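Local structure of endo-beta-1,2-glucanase (Talaromyces funiculosus, 6IMV) at residues Tyr384-Met398 and Asp434-Gly446. The protein hydrolyses beta-1,2-glucan chains from within as an endo-acting glycoside hydrolase and binds the beta-1,2-linked disaccharide sophorose. Residues are numbered along the deposited sequence; the frame is centred on the assembly and turned at random.
Sequences YSVFPTVLFDKGVGM and DSKVSTVNAILGG
Y384 lays one face of its ring over the backbone carbonyl of D434, whose O sits 3.3 Å from Y384 CD2 and is offset toward the rim. S438 OG donates a hydrogen bond to that same D434 O, a carbonyl of its own helix, at 2.5 Å, the donor tilted 35° out of the carbonyl plane; chi1 of 49° in S438 turns the hydroxyl back along the helix and sets it beside the tyrosine, with OG 3.3 Å from Y384 CD2. T439 OG1 closes in on the tyrosine backbone at Y384 CA. One turn on, A442 meets the other helix with a bare methyl, consistent with the close approach of the two axes: its CB rests 3.4 Å from F387 O, meets F387 CB, and lies at the edge of the F387 ring. V390 CG1 and L391 CD2 then pack around A442, the valine methyl reaching on to I443 CG1. From the following helix, M398 bends at chi2 and chi3, bringing CE to 4.1 Å from both T439 CG2 and I443 CD1.

At the polar end, a water donates to Y384 OH and D434 OD2, while S346 O also bonds the tyrosine hydroxyl. K82 forms a salt bridge with D434 OD1, and this aspartate touches the bound beta-D-glucopyranose, so the packing runs up to the wall of the sugar pocket. Helices 387-392 and 434-443 run nearly parallel, 9° apart with axes 8.5 Å from each other. Helix 318-337 also packs against helix 387-392, helix 30-41 meets M398 and I443, and the helix carrying A442 follows directly from strand 427-432 of the antiparallel sheet.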
ATOM      1  N   TYR A 384       2.519   6.275   8.188  1.00 10.87           N
ATOM      2  CA  TYR A 384       2.772   5.428   7.003  1.00 10.87           C
ATOM      3  C   TYR A 384       3.514   6.206   5.905  1.00 11.33           C
ATOM      4  O   TYR A 384       4.046   5.587   4.971  1.00 11.68           O
ATOM      5  CB  TYR A 384       1.485   4.770   6.508  1.00 10.99           C
ATOM      6  CG  TYR A 384       0.774   5.410   5.346  1.00 11.13           C
ATOM      7  CD1 TYR A 384      -0.186   6.391   5.548  1.00 11.15           C
ATOM      8  CD2 TYR A 384       0.991   4.981   4.049  1.00 11.24           C
ATOM      9  CE1 TYR A 384      -0.885   6.949   4.490  1.00 10.95           C
ATOM     10  CE2 TYR A 384       0.308   5.540   2.975  1.00 11.30           C
ATOM     11  CZ  TYR A 384      -0.637   6.528   3.193  1.00 11.48           C
ATOM     12  OH  TYR A 384      -1.318   7.078   2.136  1.00 11.80           O
ATOM     13  N   SER A 385       3.573   7.541   6.022  1.00 11.12           N
ATOM     14  CA  SER A 385       4.387   8.388   5.147  1.00 11.37           C
ATOM     15  C   SER A 385       5.851   7.917   5.095  1.00 11.17           C
ATOM     16  O   SER A 385       6.557   8.207   4.132  1.00 11.34           O
ATOM     17  CB  SER A 385       4.311   9.837   5.554  1.00 11.67           C
ATOM     18  OG  SER A 385       4.879  10.043   6.845  1.00 12.16           O
ATOM     19  N   VAL A 386       6.299   7.187   6.119  1.00 10.97           N
ATOM     20  CA  VAL A 386       7.691   6.725   6.215  1.00 11.34           C
ATOM     21  C   VAL A 386       7.938   5.451   5.385  1.00 11.51           C
ATOM     22  O   VAL A 386       9.085   5.050   5.266  1.00 11.97           O
ATOM     23  CB  VAL A 386       8.104   6.457   7.674  1.00 11.27           C
ATOM     24  CG1 VAL A 386       7.738   7.605   8.597  1.00 11.44           C
ATOM     25  CG2 VAL A 386       7.544   5.138   8.189  1.00 11.20           C
ATOM     26  N   PHE A 387       6.903   4.784   4.861  1.00 11.59           N
ATOM     27  CA  PHE A 387       7.132   3.444   4.286  1.00 12.03           C
ATOM     28  C   PHE A 387       8.182   3.502   3.170  1.00 11.69           C
ATOM     29  O   PHE A 387       9.060   2.645   3.143  1.00 11.80           O
ATOM     30  CB  PHE A 387       5.823   2.736   3.909  1.00 11.73           C
ATOM     31  CG  PHE A 387       5.291   2.974   2.524  1.00 12.08           C
ATOM     32  CD1 PHE A 387       5.882   2.382   1.421  1.00 12.41           C
ATOM     33  CD2 PHE A 387       4.156   3.749   2.329  1.00 12.28           C
ATOM     34  CE1 PHE A 387       5.377   2.593   0.148  1.00 12.34           C
ATOM     35  CE2 PHE A 387       3.656   3.964   1.055  1.00 12.45           C
ATOM     36  CZ  PHE A 387       4.258   3.373  -0.032  1.00 12.65           C
ATOM     37  N   PRO A 388       8.194   4.496   2.249  1.00 11.67           N
ATOM     38  CA  PRO A 388       9.201   4.524   1.186  1.00 11.62           C
ATOM     39  C   PRO A 388      10.610   4.815   1.731  1.00 11.58           C
ATOM     40  O   PRO A 388      11.594   4.342   1.173  1.00 11.08           O
ATOM     41  CB  PRO A 388       8.759   5.656   0.237  1.00 11.76           C
ATOM     42  CG  PRO A 388       7.364   6.027   0.691  1.00 12.04           C
ATOM     43  CD  PRO A 388       7.267   5.629   2.147  1.00 11.75           C
ATOM     44  N   THR A 389      10.682   5.588   2.821  1.00 11.53           N
ATOM     45  CA  THR A 389      11.937   5.890   3.490  1.00 11.41           C
ATOM     46  C   THR A 389      12.521   4.597   4.081  1.00 11.57           C
ATOM     47  O   THR A 389      13.729   4.349   3.984  1.00 11.22           O
ATOM     48  CB  THR A 389      11.742   6.960   4.571  1.00 11.38           C
ATOM     49  OG1 THR A 389      10.843   7.960   4.091  1.00 11.88           O
ATOM     50  CG2 THR A 389      13.047   7.591   4.993  1.00 11.36           C
ATOM     51  N   VAL A 390      11.648   3.772   4.672  1.00 11.26           N
ATOM     52  CA  VAL A 390      12.045   2.539   5.344  1.00 11.52           C
ATOM     53  C   VAL A 390      12.789   1.620   4.359  1.00 12.07           C
ATOM     54  O   VAL A 390      13.744   0.949   4.751  1.00 11.12           O
ATOM     55  CB  VAL A 390      10.834   1.829   5.979  1.00 11.30           C
ATOM     56  CG1 VAL A 390      11.147   0.380   6.336  1.00 11.39           C
ATOM     57  CG2 VAL A 390      10.328   2.587   7.197  1.00 11.23           C
ATOM     58  N   LEU A 391      12.354   1.596   3.092  1.00 12.56           N
ATOM     59  CA  LEU A 391      12.964   0.731   2.069  1.00 13.08           C
ATOM     60  C   LEU A 391      14.442   1.086   1.850  1.00 13.38           C
ATOM     61  O   LEU A 391      15.228   0.200   1.514  1.00 13.29           O
ATOM     62  CB  LEU A 391      12.165   0.838   0.767  1.00 13.68           C
ATOM     63  CG  LEU A 391      10.746   0.264   0.822  1.00 14.01           C
ATOM     64  CD1 LEU A 391       9.995   0.520  -0.470  1.00 13.93           C
ATOM     65  CD2 LEU A 391      10.771  -1.227   1.138  1.00 14.39           C
ATOM     66  N   PHE A 392      14.816   2.362   2.046  1.00 13.17           N
ATOM     67  CA  PHE A 392      16.201   2.827   1.864  1.00 13.28           C
ATOM     68  C   PHE A 392      16.987   2.866   3.179  1.00 13.66           C
ATOM     69  O   PHE A 392      18.198   2.637   3.176  1.00 14.52           O
ATOM     70  CB  PHE A 392      16.227   4.200   1.182  1.00 13.20           C
ATOM     71  CG  PHE A 392      15.940   4.102  -0.293  1.00 13.18           C
ATOM     72  CD1 PHE A 392      16.924   3.659  -1.163  1.00 12.94           C
ATOM     73  CD2 PHE A 392      14.683   4.392  -0.800  1.00 12.92           C
ATOM     74  CE1 PHE A 392      16.660   3.522  -2.512  1.00 13.02           C
ATOM     75  CE2 PHE A 392      14.418   4.258  -2.153  1.00 12.86           C
ATOM     76  CZ  PHE A 392      15.409   3.822  -3.006  1.00 13.36           C
ATOM     77  N   ASP A 393      16.325   3.205   4.285  1.00 13.82           N
ATOM     78  CA  ASP A 393      17.017   3.391   5.553  1.00 14.14           C
ATOM     79  C   ASP A 393      16.008   3.196   6.688  1.00 14.63           C
ATOM     80  O   ASP A 393      15.266   4.096   7.025  1.00 13.97           O
ATOM     81  CB  ASP A 393      17.691   4.766   5.575  1.00 14.30           C
ATOM     82  CG  ASP A 393      18.541   5.037   6.800  1.00 14.34           C
ATOM     83  OD1 ASP A 393      18.229   4.474   7.883  1.00 13.81           O
ATOM     84  OD2 ASP A 393      19.516   5.815   6.660  1.00 14.37           O
ATOM     85  N   LYS A 394      16.001   1.999   7.278  1.00 15.79           N
ATOM     86  CA  LYS A 394      14.985   1.639   8.247  1.00 17.12           C
ATOM     87  C   LYS A 394      15.163   2.448   9.543  1.00 15.98           C
ATOM     88  O   LYS A 394      14.174   2.716  10.205  1.00 15.15           O
ATOM     89  CB  LYS A 394      14.908   0.118   8.406  1.00 19.88           C
ATOM     90  CG  LYS A 394      16.129  -0.594   8.959  1.00 22.72           C
ATOM     91  CD  LYS A 394      16.065  -2.092   8.699  1.00 24.84           C
ATOM     92  CE  LYS A 394      17.005  -2.861   9.607  1.00 27.54           C
ATOM     93  NZ  LYS A 394      17.002  -4.305   9.275  1.00 29.37           N
ATOM     94  N   GLY A 395      16.391   2.872   9.867  1.00 14.67           N
ATOM     95  CA  GLY A 395      16.632   3.716  11.026  1.00 14.25           C
ATOM     96  C   GLY A 395      15.959   5.070  10.881  1.00 13.64           C
ATOM     97  O   GLY A 395      15.209   5.510  11.763  1.00 13.38           O
ATOM     98  N   VAL A 396      16.230   5.729   9.753  1.00 13.30           N
ATOM     99  CA  VAL A 396      15.673   7.041   9.483  1.00 13.76           C
ATOM    100  C   VAL A 396      14.144   6.914   9.395  1.00 13.49           C
ATOM    101  O   VAL A 396      13.431   7.682  10.036  1.00 12.97           O
ATOM    102  CB  VAL A 396      16.291   7.679   8.223  1.00 13.81           C
ATOM    103  CG1 VAL A 396      15.537   8.924   7.801  1.00 13.83           C
ATOM    104  CG2 VAL A 396      17.766   8.002   8.419  1.00 13.91           C
ATOM    105  N   GLY A 397      13.667   5.917   8.636  1.00 13.10           N
ATOM    106  CA  GLY A 397      12.242   5.602   8.537  1.00 13.20           C
ATOM    107  C   GLY A 397      11.580   5.524   9.904  1.00 13.08           C
ATOM    108  O   GLY A 397      10.569   6.188  10.174  1.00 12.86           O
ATOM    109  N   MET A 398      12.177   4.722  10.783  1.00 13.49           N
ATOM    110  CA  MET A 398      11.626   4.458  12.115  1.00 13.79           C
ATOM    111  C   MET A 398      11.784   5.674  13.041  1.00 13.38           C
ATOM    112  O   MET A 398      10.971   5.848  13.947  1.00 14.13           O
ATOM    113  CB  MET A 398      12.287   3.233  12.743  1.00 14.49           C
ATOM    114  CG  MET A 398      11.796   1.930  12.148  1.00 15.08           C
ATOM    115  SD  MET A 398      10.011   1.733  12.351  1.00 17.06           S
ATOM    116  CE  MET A 398       9.469   2.150  10.696  1.00 14.44           C
ATOM    117  N   ASP A 434      -4.032   0.700   5.102  1.00 11.80           N
ATOM    118  CA  ASP A 434      -3.250   1.688   4.348  1.00 12.41           C
ATOM    119  C   ASP A 434      -2.283   2.446   5.276  1.00 11.95           C
ATOM    120  O   ASP A 434      -1.126   2.665   4.900  1.00 11.75           O
ATOM    121  CB  ASP A 434      -4.167   2.644   3.572  1.00 13.79           C
ATOM    122  CG  ASP A 434      -4.708   2.083   2.261  1.00 14.92           C
ATOM    123  OD1 ASP A 434      -5.372   1.046   2.292  1.00 16.44           O
ATOM    124  OD2 ASP A 434      -4.494   2.718   1.207  1.00 16.76           O
ATOM    125  N   SER A 435      -2.737   2.849   6.472  1.00 11.56           N
ATOM    126  CA  SER A 435      -1.922   3.715   7.362  1.00 12.03           C
ATOM    127  C   SER A 435      -1.000   2.906   8.287  1.00 11.50           C
ATOM    128  O   SER A 435      -0.237   3.492   9.038  1.00 11.68           O
ATOM    129  CB  SER A 435      -2.780   4.670   8.178  1.00 11.87           C
ATOM    130  OG  SER A 435      -3.411   4.009   9.259  1.00 11.84           O
ATOM    131  N   LYS A 436      -1.064   1.570   8.237  1.00 11.51           N
ATOM    132  CA  LYS A 436      -0.372   0.743   9.239  1.00 11.16           C
ATOM    133  C   LYS A 436       0.447  -0.380   8.594  1.00 11.34           C
ATOM    134  O   LYS A 436       1.622  -0.572   8.933  1.00 11.05           O
ATOM    135  CB  LYS A 436      -1.398   0.153  10.201  1.00 10.94           C
ATOM    136  CG  LYS A 436      -2.061   1.161  11.124  1.00 10.79           C
ATOM    137  CD  LYS A 436      -3.217   0.571  11.908  1.00 10.88           C
ATOM    138  CE  LYS A 436      -2.811  -0.504  12.889  1.00 10.72           C
ATOM    139  NZ  LYS A 436      -1.780  -0.002  13.827  1.00 10.88           N
ATOM    140  N   VAL A 437      -0.190  -1.151   7.713  1.00 11.29           N
ATOM    141  CA  VAL A 437       0.390  -2.386   7.206  1.00 11.55           C
ATOM    142  C   VAL A 437       1.179  -2.113   5.919  1.00 11.43           C
ATOM    143  O   VAL A 437       1.944  -2.981   5.485  1.00 11.79           O
ATOM    144  CB  VAL A 437      -0.687  -3.473   7.031  1.00 11.88           C
ATOM    145  CG1 VAL A 437      -0.105  -4.794   6.535  1.00 12.43           C
ATOM    146  CG2 VAL A 437      -1.447  -3.678   8.324  1.00 12.13           C
ATOM    147  N   SER A 438       1.024  -0.915   5.333  1.00 10.90           N
ATOM    148  CA  SER A 438       1.957  -0.424   4.306  1.00 10.64           C
ATOM    149  C   SER A 438       3.382  -0.377   4.895  1.00 10.52           C
ATOM    150  O   SER A 438       4.344  -0.859   4.295  1.00 10.08           O
ATOM    151  CB  SER A 438       1.541   0.935   3.798  1.00 10.29           C
ATOM    152  OG  SER A 438       1.270   1.805   4.893  1.00 10.14           O
ATOM    153  N   THR A 439       3.495   0.207   6.092  1.00 10.18           N
ATOM    154  CA  THR A 439       4.747   0.335   6.803  1.00 10.45           C
ATOM    155  C   THR A 439       5.290  -1.056   7.153  1.00 10.23           C
ATOM    156  O   THR A 439       6.463  -1.336   6.944  1.00 10.09           O
ATOM    157  CB  THR A 439       4.595   1.196   8.058  1.00 10.75           C
ATOM    158  OG1 THR A 439       3.998   2.426   7.643  1.00 11.15           O
ATOM    159  CG2 THR A 439       5.920   1.442   8.751  1.00 11.25           C
ATOM    160  N   VAL A 440       4.417  -1.925   7.658  1.00 10.53           N
ATOM    161  CA  VAL A 440       4.802  -3.295   7.983  1.00 10.79           C
ATOM    162  C   VAL A 440       5.418  -3.949   6.739  1.00 11.13           C
ATOM    163  O   VAL A 440       6.510  -4.528   6.821  1.00 11.32           O
ATOM    164  CB  VAL A 440       3.622  -4.106   8.543  1.00 10.65           C
ATOM    165  CG1 VAL A 440       3.959  -5.593   8.643  1.00 10.80           C
ATOM    166  CG2 VAL A 440       3.169  -3.556   9.887  1.00 10.64           C
ATOM    167  N   ASN A 441       4.744  -3.822   5.591  1.00 11.10           N
ATOM    168  CA  ASN A 441       5.198  -4.464   4.350  1.00 11.35           C
ATOM    169  C   ASN A 441       6.547  -3.877   3.907  1.00 11.30           C
ATOM    170  O   ASN A 441       7.383  -4.597   3.369  1.00 11.65           O
ATOM    171  CB  ASN A 441       4.121  -4.421   3.264  1.00 11.49           C
ATOM    172  CG  ASN A 441       3.175  -5.596   3.372  1.00 11.63           C
ATOM    173  OD1 ASN A 441       3.624  -6.743   3.392  1.00 12.56           O
ATOM    174  ND2 ASN A 441       1.878  -5.329   3.457  1.00 11.25           N
ATOM    175  N   ALA A 442       6.779  -2.586   4.169  1.00 11.42           N
ATOM    176  CA  ALA A 442       8.080  -1.965   3.887  1.00 11.35           C
ATOM    177  C   ALA A 442       9.173  -2.526   4.821  1.00 11.54           C
ATOM    178  O   ALA A 442      10.284  -2.793   4.386  1.00 11.12           O
ATOM    179  CB  ALA A 442       7.966  -0.467   3.974  1.00 10.93           C
ATOM    180  N   ILE A 443       8.850  -2.701   6.106  1.00 11.94           N
ATOM    181  CA  ILE A 443       9.777  -3.290   7.088  1.00 12.30           C
ATOM    182  C   ILE A 443      10.196  -4.699   6.633  1.00 13.06           C
ATOM    183  O   ILE A 443      11.338  -5.071   6.815  1.00 12.81           O
ATOM    184  CB  ILE A 443       9.150  -3.296   8.498  1.00 12.51           C
ATOM    185  CG1 ILE A 443       9.138  -1.894   9.111  1.00 12.08           C
ATOM    186  CG2 ILE A 443       9.826  -4.316   9.408  1.00 12.81           C
ATOM    187  CD1 ILE A 443       8.231  -1.745  10.318  1.00 12.26           C
ATOM    188  N   LEU A 444       9.277  -5.453   6.014  1.00 13.59           N
ATOM    189  CA  LEU A 444       9.534  -6.841   5.546  1.00 14.52           C
ATOM    190  C   LEU A 444      10.243  -6.859   4.181  1.00 14.49           C
ATOM    191  O   LEU A 444      10.537  -7.932   3.660  1.00 15.03           O
ATOM    192  CB  LEU A 444       8.199  -7.590   5.463  1.00 15.07           C
ATOM    193  CG  LEU A 444       7.501  -7.812   6.801  1.00 15.74           C
ATOM    194  CD1 LEU A 444       6.129  -8.424   6.591  1.00 16.31           C
ATOM    195  CD2 LEU A 444       8.347  -8.697   7.710  1.00 16.69           C
ATOM    196  N   GLY A 445      10.493  -5.679   3.606  1.00 13.93           N
ATOM    197  CA  GLY A 445      11.287  -5.515   2.401  1.00 13.69           C
ATOM    198  C   GLY A 445      10.457  -5.599   1.126  1.00 13.94           C
ATOM    199  O   GLY A 445      11.012  -5.819   0.055  1.00 14.50           O
ATOM    200  N   GLY A 446       9.131  -5.426   1.223  1.00 13.42           N
ATOM    201  CA  GLY A 446       8.243  -5.625   0.080  1.00 13.19           C
ATOM    202  C   GLY A 446       8.206  -7.087  -0.334  1.00 13.44           C
ATOM    203  O   GLY A 446       8.772  -7.948   0.373  1.00 13.24           O
TER
HETATM  204  O   HOH W   1      -3.183   4.978   0.479  1.00 23.56           O